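Long-range contact in A223 penton protein C-terminal domain-containing protein (Sulfolobus turreted icosahedral virus 1, PDB 6BO3), which forms part of the turrets at the capsid vertices of the virus and probably acts as a penton-associated structural protein: residues S46-N51 and I86-N91. The protein carries 1 engineered substitution. Sequence-based numbering, arbitrary orientation.
Sequences SGLLIN and ILKFYN
Phe89 reaches across to Gly47 and Leu49 along one edge of its ring. Phe89 CB sits 3.8 Å from Gly47 O. Its chi1 (-58°) sets CG beside the backbone N, and chi2 (-106°) turns the CD2-CE2 edge to the neighbouring strand. CD2 then meets Gly47 O near the ring plane. Phe89 CE2, one atom further, touches Leu49 CB at 3.9 Å and has Leu49 N at the same edge. Beyond the segments, Phe45 meets this ring edge-to-face, and Leu61 and Ile129 also pack on it. Gly47, having no side chain, lies beside Phe89 where the chain turns a corner, with backbone angles that glycine readily adopts.

The two segments are inner antiparallel neighbours in the BIDG-type sheet of the N-terminal jelly roll, where they correspond to strands D and G. Strand 111-120 flanks 46-51, and strand 128-133 flanks 86-91. Leu49 and Phe89 face the opposing sheet, as contacts with strand 57-62 indicate. Gly47 and Phe89 exchange two backbone hydrogen bonds, and so do Leu49 and Leu87. The Leu87 N to Leu49 O bond is 2.8 Å and nearly straight, 175° at the hydrogen.

Leu48, Ile50, Ile86 and Lys88 occupy the other face. Leu48 CD2 presses on Lys88 CG at 3.5 Å, tighter than usual, with the two side chains alongside each other. The same methyl meets Ile86 CG2. Ile50 CG2 lies 4.1 Å from Ile86 CG1. At the corner of the chain, Asn91 N donates to Ser46 OG at 2.9 Å, and that hydroxyl also hydrogen-bonds His120 NE2.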
loop_
_atom_site.group_PDB
_atom_site.type_symbol
_atom_site.label_atom_id
_atom_site.label_comp_id
_atom_site.label_asym_id
_atom_site.label_seq_id
_atom_site.Cartn_x
_atom_site.Cartn_y
_atom_site.Cartn_z
ATOM N N SER A 46 -3.331 -15.289 12.556
ATOM C CA SER A 46 -2.794 -13.933 12.579
ATOM C C SER A 46 -2.406 -13.632 11.144
ATOM O O SER A 46 -1.731 -14.454 10.531
ATOM C CB SER A 46 -1.537 -13.879 13.448
ATOM O OG SER A 46 -1.842 -14.146 14.799
ATOM N N GLY A 47 -2.829 -12.489 10.610
ATOM C CA GLY A 47 -2.574 -12.154 9.195
ATOM C C GLY A 47 -3.635 -11.232 8.640
ATOM O O GLY A 47 -4.151 -10.366 9.355
ATOM N N LEU A 48 -3.978 -11.426 7.365
ATOM C CA LEU A 48 -4.750 -10.456 6.616
ATOM C C LEU A 48 -5.658 -11.174 5.630
ATOM O O LEU A 48 -5.288 -12.203 5.064
ATOM C CB LEU A 48 -3.837 -9.500 5.809
ATOM C CG LEU A 48 -2.692 -8.679 6.441
ATOM C CD1 LEU A 48 -1.757 -8.119 5.368
ATOM C CD2 LEU A 48 -3.242 -7.557 7.288
ATOM N N LEU A 49 -6.853 -10.637 5.478
ATOM C CA LEU A 49 -7.770 -10.978 4.404
ATOM C C LEU A 49 -8.016 -9.669 3.667
ATOM O O LEU A 49 -8.557 -8.730 4.231
ATOM C CB LEU A 49 -9.073 -11.532 4.945
ATOM C CG LEU A 49 -10.124 -11.988 3.922
ATOM C CD1 LEU A 49 -11.110 -12.902 4.637
ATOM C CD2 LEU A 49 -10.856 -10.828 3.272
ATOM N N ILE A 50 -7.653 -9.653 2.393
ATOM C CA ILE A 50 -7.606 -8.453 1.577
ATOM C C ILE A 50 -8.627 -8.536 0.469
ATOM O O ILE A 50 -8.600 -9.471 -0.336
ATOM C CB ILE A 50 -6.203 -8.345 0.962
ATOM C CG1 ILE A 50 -5.163 -8.358 2.091
ATOM C CG2 ILE A 50 -6.085 -7.095 0.111
ATOM C CD1 ILE A 50 -3.768 -8.795 1.709
ATOM N N ASN A 51 -9.519 -7.554 0.427
ATOM C CA ASN A 51 -10.552 -7.487 -0.592
ATOM C C ASN A 51 -10.051 -6.628 -1.743
ATOM O O ASN A 51 -10.458 -5.484 -1.871
ATOM C CB ASN A 51 -11.843 -6.906 -0.012
ATOM C CG ASN A 51 -12.990 -6.978 -0.993
ATOM O OD1 ASN A 51 -12.955 -7.785 -1.942
ATOM N ND2 ASN A 51 -14.018 -6.164 -0.776
ATOM N N ILE A 86 -9.305 -4.137 4.115
ATOM C CA ILE A 86 -8.449 -5.184 4.642
ATOM C C ILE A 86 -8.918 -5.533 6.050
ATOM O O ILE A 86 -9.182 -4.643 6.879
ATOM C CB ILE A 86 -6.970 -4.771 4.672
ATOM C CG1 ILE A 86 -6.467 -4.471 3.258
ATOM C CG2 ILE A 86 -6.083 -5.843 5.304
ATOM C CD1 ILE A 86 -5.191 -3.679 3.286
ATOM N N LEU A 87 -9.053 -6.837 6.285
ATOM C CA LEU A 87 -9.395 -7.365 7.602
ATOM C C LEU A 87 -8.121 -7.983 8.228
ATOM O O LEU A 87 -7.512 -8.952 7.721
ATOM C CB LEU A 87 -10.568 -8.349 7.512
ATOM C CG LEU A 87 -10.996 -9.082 8.790
ATOM C CD1 LEU A 87 -11.542 -8.098 9.795
ATOM C CD2 LEU A 87 -12.048 -10.136 8.515
ATOM N N LYS A 88 -7.686 -7.349 9.305
ATOM C CA LYS A 88 -6.475 -7.730 9.999
ATOM C C LYS A 88 -6.863 -8.589 11.210
ATOM O O LYS A 88 -7.838 -8.293 11.919
ATOM C CB LYS A 88 -5.654 -6.509 10.444
ATOM C CG LYS A 88 -5.205 -5.527 9.354
ATOM C CD LYS A 88 -4.337 -4.416 9.944
ATOM C CE LYS A 88 -4.061 -3.291 8.961
ATOM N NZ LYS A 88 -2.832 -2.508 9.313
ATOM N N PHE A 89 -6.109 -9.670 11.387
ATOM C CA PHE A 89 -6.285 -10.626 12.460
ATOM C C PHE A 89 -5.034 -10.641 13.310
ATOM O O PHE A 89 -3.898 -10.694 12.788
ATOM C CB PHE A 89 -6.478 -12.056 11.914
ATOM C CG PHE A 89 -7.650 -12.219 10.978
ATOM C CD1 PHE A 89 -8.808 -12.866 11.388
ATOM C CD2 PHE A 89 -7.568 -11.788 9.669
ATOM C CE1 PHE A 89 -9.874 -13.046 10.518
ATOM C CE2 PHE A 89 -8.637 -11.946 8.793
ATOM C CZ PHE A 89 -9.790 -12.592 9.219
ATOM N N TYR A 90 -5.232 -10.638 14.622
ATOM C CA TYR A 90 -4.160 -11.000 15.534
ATOM C C TYR A 90 -4.631 -12.037 16.555
ATOM O O TYR A 90 -5.469 -11.734 17.420
ATOM C CB TYR A 90 -3.553 -9.786 16.270
ATOM C CG TYR A 90 -2.438 -10.235 17.190
ATOM C CD1 TYR A 90 -2.565 -10.160 18.580
ATOM C CD2 TYR A 90 -1.278 -10.810 16.673
ATOM C CE1 TYR A 90 -1.555 -10.613 19.417
ATOM C CE2 TYR A 90 -0.270 -11.266 17.495
ATOM C CZ TYR A 90 -0.410 -11.166 18.869
ATOM O OH TYR A 90 0.592 -11.614 19.684
ATOM N N ASN A 91 -4.052 -13.233 16.465
ATOM C CA ASN A 91 -4.260 -14.331 17.423
ATOM C C ASN A 91 -5.764 -14.636 17.553
ATOM O O ASN A 91 -6.287 -14.761 18.651
ATOM C CB ASN A 91 -3.590 -14.017 18.790
ATOM C CG ASN A 91 -3.586 -15.218 19.764
ATOM O OD1 ASN A 91 -3.171 -16.317 19.417
ATOM N ND2 ASN A 91 -4.032 -14.990 20.999
#